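Local coordinates for protein fanconi-associated nuclease 1 homolog (Pseudomonas aeruginosa, PDB 5Y7Q) that belongs to the FAN1 family of nucleases, joining helix-turn-helix, SAP and VRR-NUC domains in one chain, and is bound here to DNA, at residues 348-353 and 551-556. Residues are numbered along the deposited sequence; the frame is centred on the assembly and turned at random.
Sequences LARLLP and LQDNQL. With nucleotides of chain C.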
loop_
_atom_site.group_PDB
_atom_site.type_symbol
_atom_site.label_atom_id
_atom_site.label_comp_id
_atom_site.label_asym_id
_atom_site.label_seq_id
_atom_site.Cartn_x
_atom_site.Cartn_y
_atom_site.Cartn_z
ATOM N N LEU A 348 14.991 -16.717 14.503
ATOM C CA LEU A 348 15.589 -17.152 15.763
ATOM C C LEU A 348 16.552 -18.314 15.554
ATOM O O LEU A 348 17.519 -18.469 16.311
ATOM C CB LEU A 348 14.501 -17.561 16.760
ATOM C CG LEU A 348 13.521 -16.494 17.232
ATOM C CD1 LEU A 348 12.363 -17.096 18.025
ATOM C CD2 LEU A 348 14.270 -15.494 18.069
ATOM N N ALA A 349 16.299 -19.150 14.544
ATOM C CA ALA A 349 17.211 -20.261 14.298
ATOM C C ALA A 349 18.619 -19.783 13.957
ATOM O O ALA A 349 19.587 -20.508 14.209
ATOM C CB ALA A 349 16.662 -21.154 13.188
ATOM N N ARG A 350 18.758 -18.606 13.332
ATOM C CA ARG A 350 20.090 -18.041 13.120
ATOM C C ARG A 350 20.583 -17.261 14.334
ATOM O O ARG A 350 21.766 -17.348 14.692
ATOM C CB ARG A 350 20.105 -17.134 11.898
ATOM C CG ARG A 350 19.478 -17.715 10.671
ATOM C CD ARG A 350 19.056 -16.583 9.780
ATOM N NE ARG A 350 18.480 -17.065 8.541
ATOM C CZ ARG A 350 17.772 -16.307 7.716
ATOM N NH1 ARG A 350 17.545 -15.030 8.023
ATOM N NH2 ARG A 350 17.287 -16.831 6.593
ATOM N N LEU A 351 19.695 -16.471 14.957
ATOM C CA LEU A 351 20.125 -15.560 16.020
ATOM C C LEU A 351 20.556 -16.307 17.266
ATOM O O LEU A 351 21.622 -16.042 17.832
ATOM C CB LEU A 351 19.000 -14.601 16.381
ATOM C CG LEU A 351 18.973 -13.364 15.530
ATOM C CD1 LEU A 351 17.716 -12.612 15.860
ATOM C CD2 LEU A 351 20.203 -12.578 15.876
ATOM N N LEU A 352 19.716 -17.206 17.736
ATOM C CA LEU A 352 20.011 -17.922 18.971
ATOM C C LEU A 352 21.433 -18.471 19.028
ATOM O O LEU A 352 22.170 -18.083 19.944
ATOM C CB LEU A 352 18.957 -19.018 19.163
ATOM C CG LEU A 352 18.334 -18.991 20.539
ATOM C CD1 LEU A 352 18.754 -20.225 21.321
ATOM C CD2 LEU A 352 18.794 -17.751 21.253
ATOM N N PRO A 353 21.905 -19.296 18.086
ATOM C CA PRO A 353 23.238 -19.897 18.268
ATOM C C PRO A 353 24.361 -18.882 18.232
ATOM O O PRO A 353 25.403 -19.100 18.865
ATOM C CB PRO A 353 23.353 -20.886 17.097
ATOM C CG PRO A 353 21.984 -20.944 16.470
ATOM C CD PRO A 353 21.341 -19.630 16.771
ATOM N N LEU A 551 18.372 -17.620 -2.157
ATOM C CA LEU A 551 17.016 -17.883 -1.704
ATOM C C LEU A 551 16.646 -16.971 -0.536
ATOM O O LEU A 551 17.326 -16.962 0.495
ATOM C CB LEU A 551 16.885 -19.354 -1.301
ATOM C CG LEU A 551 16.949 -20.363 -2.459
ATOM C CD1 LEU A 551 16.946 -21.823 -1.992
ATOM C CD2 LEU A 551 15.805 -20.133 -3.435
ATOM N N GLN A 552 15.543 -16.237 -0.684
ATOM C CA GLN A 552 15.050 -15.400 0.396
ATOM C C GLN A 552 14.531 -16.287 1.535
ATOM O O GLN A 552 14.523 -17.517 1.448
ATOM C CB GLN A 552 13.944 -14.476 -0.111
ATOM C CG GLN A 552 14.376 -13.309 -1.015
ATOM C CD GLN A 552 13.234 -12.292 -1.252
ATOM O OE1 GLN A 552 13.374 -11.091 -0.969
ATOM N NE2 GLN A 552 12.099 -12.779 -1.759
ATOM N N ASP A 553 14.075 -15.654 2.621
ATOM C CA ASP A 553 13.568 -16.412 3.761
ATOM C C ASP A 553 12.219 -17.047 3.451
ATOM O O ASP A 553 12.017 -18.252 3.678
ATOM C CB ASP A 553 13.456 -15.500 4.980
ATOM C CG ASP A 553 14.803 -15.082 5.518
ATOM O OD1 ASP A 553 14.843 -14.445 6.598
ATOM O OD2 ASP A 553 15.823 -15.408 4.866
ATOM N N ASN A 554 11.274 -16.248 2.936
ATOM C CA ASN A 554 9.933 -16.765 2.674
ATOM C C ASN A 554 9.963 -17.885 1.639
ATOM O O ASN A 554 9.290 -18.911 1.806
ATOM C CB ASN A 554 8.987 -15.630 2.245
ATOM C CG ASN A 554 9.500 -14.828 1.044
ATOM O OD1 ASN A 554 10.685 -14.827 0.729
ATOM N ND2 ASN A 554 8.596 -14.131 0.384
ATOM N N GLN A 555 10.748 -17.712 0.570
ATOM C CA GLN A 555 10.913 -18.781 -0.412
ATOM C C GLN A 555 11.323 -20.076 0.265
ATOM O O GLN A 555 10.760 -21.135 -0.024
ATOM C CB GLN A 555 11.944 -18.382 -1.466
ATOM C CG GLN A 555 11.556 -17.160 -2.278
ATOM C CD GLN A 555 12.644 -16.715 -3.228
ATOM O OE1 GLN A 555 13.820 -16.622 -2.857
ATOM N NE2 GLN A 555 12.264 -16.446 -4.464
ATOM N N LEU A 556 12.284 -19.999 1.197
ATOM C CA LEU A 556 12.752 -21.194 1.899
ATOM C C LEU A 556 11.644 -21.835 2.713
ATOM O O LEU A 556 11.545 -23.066 2.773
ATOM C CB LEU A 556 13.921 -20.852 2.816
ATOM C CG LEU A 556 15.316 -21.094 2.260
ATOM C CD1 LEU A 556 16.342 -20.479 3.194
ATOM C CD2 LEU A 556 15.536 -22.588 2.085
ATOM P P DC C 7 9.771 -8.485 -2.545
ATOM O OP1 DC C 7 9.596 -9.950 -2.385
ATOM O OP2 DC C 7 9.992 -7.603 -1.374
ATOM O "O5'" DC C 7 10.960 -8.216 -3.582
ATOM C "C5'" DC C 7 11.888 -9.252 -3.898
ATOM C "C4'" DC C 7 13.164 -8.668 -4.483
ATOM O "O4'" DC C 7 13.616 -7.569 -3.646
ATOM C "C3'" DC C 7 14.354 -9.626 -4.535
ATOM O "O3'" DC C 7 15.275 -9.190 -5.548
ATOM C "C2'" DC C 7 14.946 -9.412 -3.148
ATOM C "C1'" DC C 7 14.887 -7.898 -3.114
ATOM N N1 DC C 7 15.037 -7.266 -1.769
ATOM C C2 DC C 7 15.453 -5.938 -1.715
ATOM O O2 DC C 7 15.683 -5.346 -2.777
ATOM N N3 DC C 7 15.600 -5.335 -0.512
ATOM C C4 DC C 7 15.340 -6.011 0.612
ATOM N N4 DC C 7 15.501 -5.362 1.777
ATOM C C5 DC C 7 14.909 -7.381 0.584
ATOM C C6 DC C 7 14.772 -7.967 -0.621
#
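A bidentate salt bridge ties Arg350, on helix 342-358, to Asp553 in the first turn of helix 553-564 of the VRR-NUC domain. The two side chains reach out from opposite directions, with 11.5 Å between Arg350 CA and Asp553 CA. Arg350 runs extended from CG to NE and offers its guanidinium end-on. Its NH2 gives Asp553 OD2 a nearly straight hydrogen bond of 2.7 Å; this oxygen lies in the guanidinium plane but is met from above the carboxylate plane. The second bond, Arg350 NH1 to Asp553 OD1 at 3.1 Å, is more bent (136°): NH1 comes from the syn side but 26° out of the carboxylate plane, and OD1 is also tilted from the guanidinium plane. The two planes stand 65° apart. Arg350 NH1 also makes a long, weak ion pair with a DNA phosphate, so its charge is probably shared. The bridge joins helix 342-358, which packs through Leu348 and Leu351 on helix 311-321, to helix 553-564, which follows strand 538-545 of the mixed sheet. At the start of helix 553-564, the backbone N-H of the N-cap residue Gln552 is donated to Gln555 OE1 (N to OE1 2.8 Å), in its carbonyl plane, one half of a capping box. Gln552, its chain extended beyond CG, sets OE1 beside C2' of the sugar and C6 of the base of DC7 of chain C.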